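Local coordinates for putative sugar binding protein (Bacteroides vulgatus ATCC 8482, PDB 3KEZ) that probably binds sugars at the outer membrane as a calcium-containing member of the SusD family, in which such proteins serve nutrient uptake, at residues I30-L44 and S80-C92. Sequence-based numbering, arbitrary orientation. Where two conformers were deposited one is given.
Sequences IYSTMQSSDAYSGRL and SHWSYLYSIIQNC. With EDO (1,2-ethanediol), chain G.
Ser80 OG is gripped from two sides, by Arg43 NH1 at 2.8 Å and by a water, which in turn donates to Asp38 O. In the helical, TPR-like part of the SusD fold, this polar cluster joins the start of helix 80-92 to the turn at Asp38 and the helix beginning at Arg43; helix 80-92 first passes these turns, then lies antiparallel (169°) to 30-34. Arg43 suits its place because its chain, extended from CG to NE, carries the guanidinium to Ser80 OG, which lies in the guanidinium plane, while Asp38 OD1 sits over one face, a purely electrostatic pairing. A leucine in place of Arg43 would probably cost Ser80 OG the N-H of the guanidinium and leave the Asp38 carboxylate without its nearby positive charge. Tyr84 offers a broad ring to the turn: Asp38 CB lies over one face, 4.0 Å from the centroid, in a CH-pi contact, and a water links its OH to Ser36 OG. Ser36 OG also accepts from Asp38 N, making an ST turn. Deeper in, Leu44 CD1 packs on Leu85 CD2 and also covers one face of the Tyr40 ring, whose OH is hydrogen-bonded to Asp129 OD2. Branched Ile88 fills the space between helices: with CG1 anti to the carbonyl carbon (chi1 -70°) and chi2 extended (161°), its CD1 reaches selenomethionine Met34 CG at 3.7 Å. At the far end Ile30 CG1 rests against Asn91 CB, 3.5 Å away.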
loop_
_atom_site.group_PDB
_atom_site.type_symbol
_atom_site.label_atom_id
_atom_site.label_comp_id
_atom_site.label_asym_id
_atom_site.label_seq_id
_atom_site.Cartn_x
_atom_site.Cartn_y
_atom_site.Cartn_z
ATOM N N ILE A 30 -1.937 -18.034 1.030
ATOM C CA ILE A 30 -2.103 -16.683 0.472
ATOM C C ILE A 30 -1.155 -15.696 1.207
ATOM O O ILE A 30 -0.388 -15.010 0.591
ATOM C CB ILE A 30 -3.593 -16.217 0.534
ATOM C CG1 ILE A 30 -4.439 -16.968 -0.512
ATOM C CG2 ILE A 30 -3.702 -14.729 0.345
ATOM C CD1 ILE A 30 -5.940 -17.126 -0.141
ATOM N N TYR A 31 -1.173 -15.714 2.535
ATOM C CA TYR A 31 -0.360 -14.804 3.321
ATOM C C TYR A 31 1.110 -15.102 3.045
ATOM O O TYR A 31 1.900 -14.183 2.898
ATOM C CB TYR A 31 -0.687 -14.928 4.822
ATOM C CG TYR A 31 -1.988 -14.232 5.199
ATOM C CD1 TYR A 31 -2.121 -12.835 5.101
ATOM C CD2 TYR A 31 -3.072 -14.956 5.667
ATOM C CE1 TYR A 31 -3.305 -12.187 5.451
ATOM C CE2 TYR A 31 -4.291 -14.308 6.031
ATOM C CZ TYR A 31 -4.392 -12.922 5.899
ATOM O OH TYR A 31 -5.565 -12.286 6.239
ATOM N N SER A 32 1.475 -16.373 2.883
ATOM C CA SER A 32 2.875 -16.718 2.600
ATOM C C SER A 32 3.303 -16.119 1.247
ATOM O O SER A 32 4.411 -15.559 1.123
ATOM C CB SER A 32 3.089 -18.238 2.645
ATOM O OG SER A 32 4.361 -18.586 2.135
ATOM N N THR A 33 2.413 -16.198 0.254
ATOM C CA THR A 33 2.642 -15.547 -1.052
ATOM C C THR A 33 2.805 -14.024 -0.942
ATOM O O THR A 33 3.715 -13.438 -1.555
ATOM C CB THR A 33 1.498 -15.906 -2.068
ATOM O OG1 THR A 33 1.420 -17.335 -2.191
ATOM C CG2 THR A 33 1.718 -15.263 -3.451
HETATM N N MSE A 34 1.941 -13.394 -0.150
HETATM C CA MSE A 34 2.002 -11.951 0.063
HETATM C C MSE A 34 3.292 -11.507 0.713
HETATM O O MSE A 34 3.688 -10.362 0.521
HETATM C CB MSE A 34 0.834 -11.488 0.964
HETATM C CG MSE A 34 -0.519 -11.705 0.318
HETATM SE SE MSE A 34 -2.007 -11.339 1.448
HETATM C CE MSE A 34 -1.873 -9.479 1.360
ATOM N N GLN A 35 3.893 -12.379 1.542
ATOM C CA GLN A 35 5.189 -12.127 2.196
ATOM C C GLN A 35 6.403 -12.037 1.275
ATOM O O GLN A 35 7.456 -11.546 1.703
ATOM C CB GLN A 35 5.494 -13.202 3.263
ATOM C CG GLN A 35 4.766 -12.951 4.538
ATOM C CD GLN A 35 4.558 -14.186 5.348
ATOM O OE1 GLN A 35 5.406 -15.108 5.350
ATOM N NE2 GLN A 35 3.431 -14.213 6.083
ATOM N N SER A 36 6.280 -12.498 0.036
ATOM C CA SER A 36 7.424 -12.491 -0.889
ATOM C C SER A 36 7.936 -11.084 -1.120
ATOM O O SER A 36 7.154 -10.132 -1.158
ATOM C CB SER A 36 6.997 -13.093 -2.261
ATOM O OG SER A 36 8.013 -12.976 -3.236
ATOM N N SER A 37 9.238 -10.948 -1.341
ATOM C CA SER A 37 9.794 -9.660 -1.735
ATOM C C SER A 37 9.286 -9.237 -3.134
ATOM O O SER A 37 9.351 -8.074 -3.495
ATOM C CB SER A 37 11.319 -9.675 -1.682
ATOM O OG SER A 37 11.819 -10.618 -2.619
ATOM N N ASP A 38 8.764 -10.183 -3.907
ATOM C CA ASP A 38 8.102 -9.844 -5.157
ATOM C C ASP A 38 6.672 -9.367 -4.934
ATOM O O ASP A 38 6.044 -8.883 -5.871
ATOM C CB ASP A 38 8.110 -11.041 -6.127
ATOM C CG ASP A 38 9.467 -11.237 -6.814
ATOM O OD1 ASP A 38 10.342 -10.359 -6.712
ATOM O OD2 ASP A 38 9.659 -12.285 -7.444
ATOM N N ALA A 39 6.140 -9.560 -3.730
ATOM C CA ALA A 39 4.800 -9.092 -3.396
ATOM C C ALA A 39 4.918 -8.003 -2.336
ATOM O O ALA A 39 5.608 -6.984 -2.569
ATOM C CB ALA A 39 3.881 -10.266 -2.948
ATOM N N TYR A 40 4.261 -8.187 -1.191
ATOM C CA TYR A 40 4.142 -7.124 -0.206
ATOM C C TYR A 40 5.341 -6.940 0.735
ATOM O O TYR A 40 5.352 -6.036 1.568
ATOM C CB TYR A 40 2.831 -7.281 0.585
ATOM C CG TYR A 40 1.630 -7.020 -0.303
ATOM C CD1 TYR A 40 1.292 -5.693 -0.717
ATOM C CD2 TYR A 40 0.874 -8.079 -0.801
ATOM C CE1 TYR A 40 0.187 -5.462 -1.552
ATOM C CE2 TYR A 40 -0.239 -7.845 -1.652
ATOM C CZ TYR A 40 -0.578 -6.555 -2.009
ATOM O OH TYR A 40 -1.663 -6.368 -2.847
ATOM N N SER A 41 6.381 -7.747 0.593
ATOM C CA SER A 41 7.603 -7.460 1.330
ATOM C C SER A 41 8.585 -6.664 0.461
ATOM O O SER A 41 9.691 -6.394 0.891
ATOM C CB SER A 41 8.223 -8.750 1.863
ATOM O OG SER A 41 7.650 -9.150 3.091
ATOM N N GLY A 42 8.181 -6.269 -0.747
ATOM C CA GLY A 42 9.083 -5.483 -1.594
ATOM C C GLY A 42 8.401 -4.728 -2.713
ATOM O O GLY A 42 7.901 -3.608 -2.530
ATOM N N ARG A 43 8.329 -5.369 -3.867
ATOM C CA ARG A 43 7.964 -4.676 -5.112
ATOM C C ARG A 43 6.650 -3.963 -5.072
ATOM O O ARG A 43 6.563 -2.864 -5.622
ATOM C CB ARG A 43 8.000 -5.655 -6.299
ATOM C CG ARG A 43 9.421 -6.037 -6.637
ATOM C CD ARG A 43 9.492 -6.973 -7.835
ATOM N NE ARG A 43 10.868 -7.322 -8.152
ATOM C CZ ARG A 43 11.223 -8.259 -9.021
ATOM N NH1 ARG A 43 10.305 -8.940 -9.661
ATOM N NH2 ARG A 43 12.507 -8.523 -9.231
ATOM N N LEU A 44 5.639 -4.555 -4.401
ATOM C CA LEU A 44 4.316 -3.910 -4.327
ATOM C C LEU A 44 4.319 -2.718 -3.386
ATOM O O LEU A 44 3.516 -1.788 -3.558
ATOM C CB LEU A 44 3.188 -4.904 -3.969
ATOM C CG LEU A 44 3.011 -6.027 -5.020
ATOM C CD1 LEU A 44 1.990 -7.009 -4.513
ATOM C CD2 LEU A 44 2.574 -5.479 -6.392
ATOM N N SER A 80 6.223 -10.116 -12.040
ATOM C CA SER A 80 5.889 -10.553 -10.683
ATOM C C SER A 80 4.617 -9.917 -10.118
ATOM O O SER A 80 3.866 -10.575 -9.439
ATOM C CB SER A 80 7.041 -10.223 -9.732
ATOM O OG SER A 80 7.573 -8.908 -10.020
ATOM N N HIS A 81 4.420 -8.625 -10.380
ATOM C CA HIS A 81 3.255 -7.930 -9.872
ATOM C C HIS A 81 2.033 -8.663 -10.389
ATOM O O HIS A 81 1.149 -8.992 -9.626
ATOM C CB HIS A 81 3.206 -6.469 -10.331
ATOM C CG HIS A 81 4.504 -5.725 -10.170
ATOM N ND1 HIS A 81 5.597 -5.911 -11.005
ATOM C CD2 HIS A 81 4.860 -4.760 -9.292
ATOM C CE1 HIS A 81 6.568 -5.099 -10.630
ATOM N NE2 HIS A 81 6.146 -4.388 -9.593
ATOM N N TRP A 82 2.011 -8.888 -11.698
ATOM C CA TRP A 82 0.909 -9.576 -12.361
ATOM C C TRP A 82 0.660 -11.008 -11.824
ATOM O O TRP A 82 -0.461 -11.340 -11.348
ATOM C CB TRP A 82 1.228 -9.570 -13.865
ATOM C CG TRP A 82 0.146 -10.074 -14.745
ATOM C CD1 TRP A 82 -0.044 -11.349 -15.150
ATOM C CD2 TRP A 82 -0.898 -9.288 -15.355
ATOM N NE1 TRP A 82 -1.148 -11.423 -15.979
ATOM C CE2 TRP A 82 -1.692 -10.169 -16.112
ATOM C CE3 TRP A 82 -1.256 -7.931 -15.297
ATOM C CZ2 TRP A 82 -2.820 -9.730 -16.846
ATOM C CZ3 TRP A 82 -2.357 -7.498 -16.038
ATOM C CH2 TRP A 82 -3.128 -8.404 -16.795
ATOM N N SER A 83 1.731 -11.821 -11.866
ATOM C CA SER A 83 1.656 -13.236 -11.487
ATOM C C SER A 83 1.310 -13.438 -10.022
ATOM O O SER A 83 0.454 -14.245 -9.715
ATOM C CB SER A 83 2.929 -14.025 -11.876
ATOM O OG SER A 83 4.137 -13.296 -11.694
ATOM N N TYR A 84 1.948 -12.672 -9.126
ATOM C CA TYR A 84 1.708 -12.823 -7.710
ATOM C C TYR A 84 0.280 -12.398 -7.321
ATOM O O TYR A 84 -0.418 -13.120 -6.608
ATOM C CB TYR A 84 2.754 -12.054 -6.886
ATOM C CG TYR A 84 3.989 -12.867 -6.602
ATOM C CD1 TYR A 84 4.888 -13.142 -7.607
ATOM C CD2 TYR A 84 4.241 -13.391 -5.311
ATOM C CE1 TYR A 84 6.005 -13.918 -7.377
ATOM C CE2 TYR A 84 5.370 -14.193 -5.068
ATOM C CZ TYR A 84 6.259 -14.425 -6.110
ATOM O OH TYR A 84 7.394 -15.208 -5.929
ATOM N N LEU A 85 -0.168 -11.259 -7.843
ATOM C CA LEU A 85 -1.521 -10.798 -7.526
ATOM C C LEU A 85 -2.604 -11.747 -8.081
ATOM O O LEU A 85 -3.597 -12.029 -7.396
ATOM C CB LEU A 85 -1.706 -9.332 -7.945
ATOM C CG LEU A 85 -0.871 -8.416 -7.048
ATOM C CD1 LEU A 85 -0.712 -7.042 -7.607
ATOM C CD2 LEU A 85 -1.384 -8.390 -5.585
ATOM N N TYR A 86 -2.416 -12.283 -9.295
ATOM C CA TYR A 86 -3.387 -13.198 -9.850
ATOM C C TYR A 86 -3.341 -14.548 -9.145
ATOM O O TYR A 86 -4.377 -15.213 -8.986
ATOM C CB TYR A 86 -3.252 -13.341 -11.381
ATOM C CG TYR A 86 -4.071 -12.267 -12.086
ATOM C CD1 TYR A 86 -5.476 -12.204 -11.942
ATOM C CD2 TYR A 86 -3.441 -11.263 -12.822
ATOM C CE1 TYR A 86 -6.207 -11.208 -12.530
ATOM C CE2 TYR A 86 -4.161 -10.259 -13.424
ATOM C CZ TYR A 86 -5.536 -10.221 -13.276
ATOM O OH TYR A 86 -6.228 -9.237 -13.913
ATOM N N SER A 87 -2.156 -14.961 -8.704
ATOM C CA SER A 87 -2.043 -16.144 -7.834
ATOM C C SER A 87 -2.869 -16.016 -6.554
ATOM O O SER A 87 -3.654 -16.909 -6.204
ATOM C CB SER A 87 -0.584 -16.370 -7.469
ATOM O OG SER A 87 -0.456 -17.492 -6.644
ATOM N N ILE A 88 -2.674 -14.905 -5.850
ATOM C CA ILE A 88 -3.433 -14.556 -4.676
ATOM C C ILE A 88 -4.964 -14.556 -4.954
ATOM O O ILE A 88 -5.758 -15.216 -4.246
ATOM C CB ILE A 88 -2.960 -13.171 -4.119
ATOM C CG1 ILE A 88 -1.562 -13.281 -3.521
ATOM C CG2 ILE A 88 -3.994 -12.609 -3.130
ATOM C CD1 ILE A 88 -0.861 -11.944 -3.395
ATOM N N ILE A 89 -5.375 -13.827 -5.980
ATOM C CA ILE A 89 -6.806 -13.823 -6.388
ATOM C C ILE A 89 -7.345 -15.246 -6.677
ATOM O O ILE A 89 -8.436 -15.598 -6.245
ATOM C CB ILE A 89 -7.053 -12.891 -7.655
ATOM C CG1 ILE A 89 -6.778 -11.423 -7.282
ATOM C CG2 ILE A 89 -8.448 -13.183 -8.239
ATOM C CD1 ILE A 89 -6.733 -10.386 -8.493
ATOM N N GLN A 90 -6.592 -16.066 -7.397
ATOM C CA GLN A 90 -7.063 -17.453 -7.655
ATOM C C GLN A 90 -7.352 -18.216 -6.363
ATOM O O GLN A 90 -8.344 -18.915 -6.273
ATOM C CB GLN A 90 -6.054 -18.268 -8.476
ATOM C CG GLN A 90 -6.048 -18.021 -9.938
ATOM C CD GLN A 90 -7.307 -18.501 -10.624
ATOM O OE1 GLN A 90 -7.523 -19.706 -10.795
ATOM N NE2 GLN A 90 -8.135 -17.565 -11.034
ATOM N N ASN A 91 -6.480 -18.091 -5.355
ATOM C CA ASN A 91 -6.712 -18.793 -4.075
ATOM C C ASN A 91 -7.835 -18.193 -3.227
ATOM O O ASN A 91 -8.529 -18.916 -2.461
ATOM C CB ASN A 91 -5.386 -18.919 -3.310
ATOM C CG ASN A 91 -4.467 -19.965 -3.948
ATOM O OD1 ASN A 91 -4.721 -21.152 -3.837
ATOM N ND2 ASN A 91 -3.454 -19.516 -4.675
ATOM N N CYS A 92 -8.025 -16.877 -3.347
ATOM C CA CYS A 92 -9.189 -16.240 -2.755
ATOM C C CYS A 92 -10.462 -16.798 -3.378
ATOM O O CYS A 92 -11.384 -17.113 -2.668
ATOM C CB CYS A 92 -9.171 -14.729 -2.941
ATOM S SG CYS A 92 -7.859 -13.857 -1.990
HETATM C C1 EDO G . 12.595 -12.121 -11.799
HETATM O O1 EDO G . 11.467 -11.283 -11.535
HETATM C C2 EDO G . 13.871 -11.316 -11.594
HETATM O O2 EDO G . 13.648 -9.942 -11.970
HETATM O O HOH W 1 -1.103 -17.385 -3.652
HETATM O O HOH W 2 8.833 -15.373 -3.020
HETATM O O HOH W 3 6.014 -7.536 -8.166
HETATM O O HOH W 4 7.712 -2.566 -7.950
#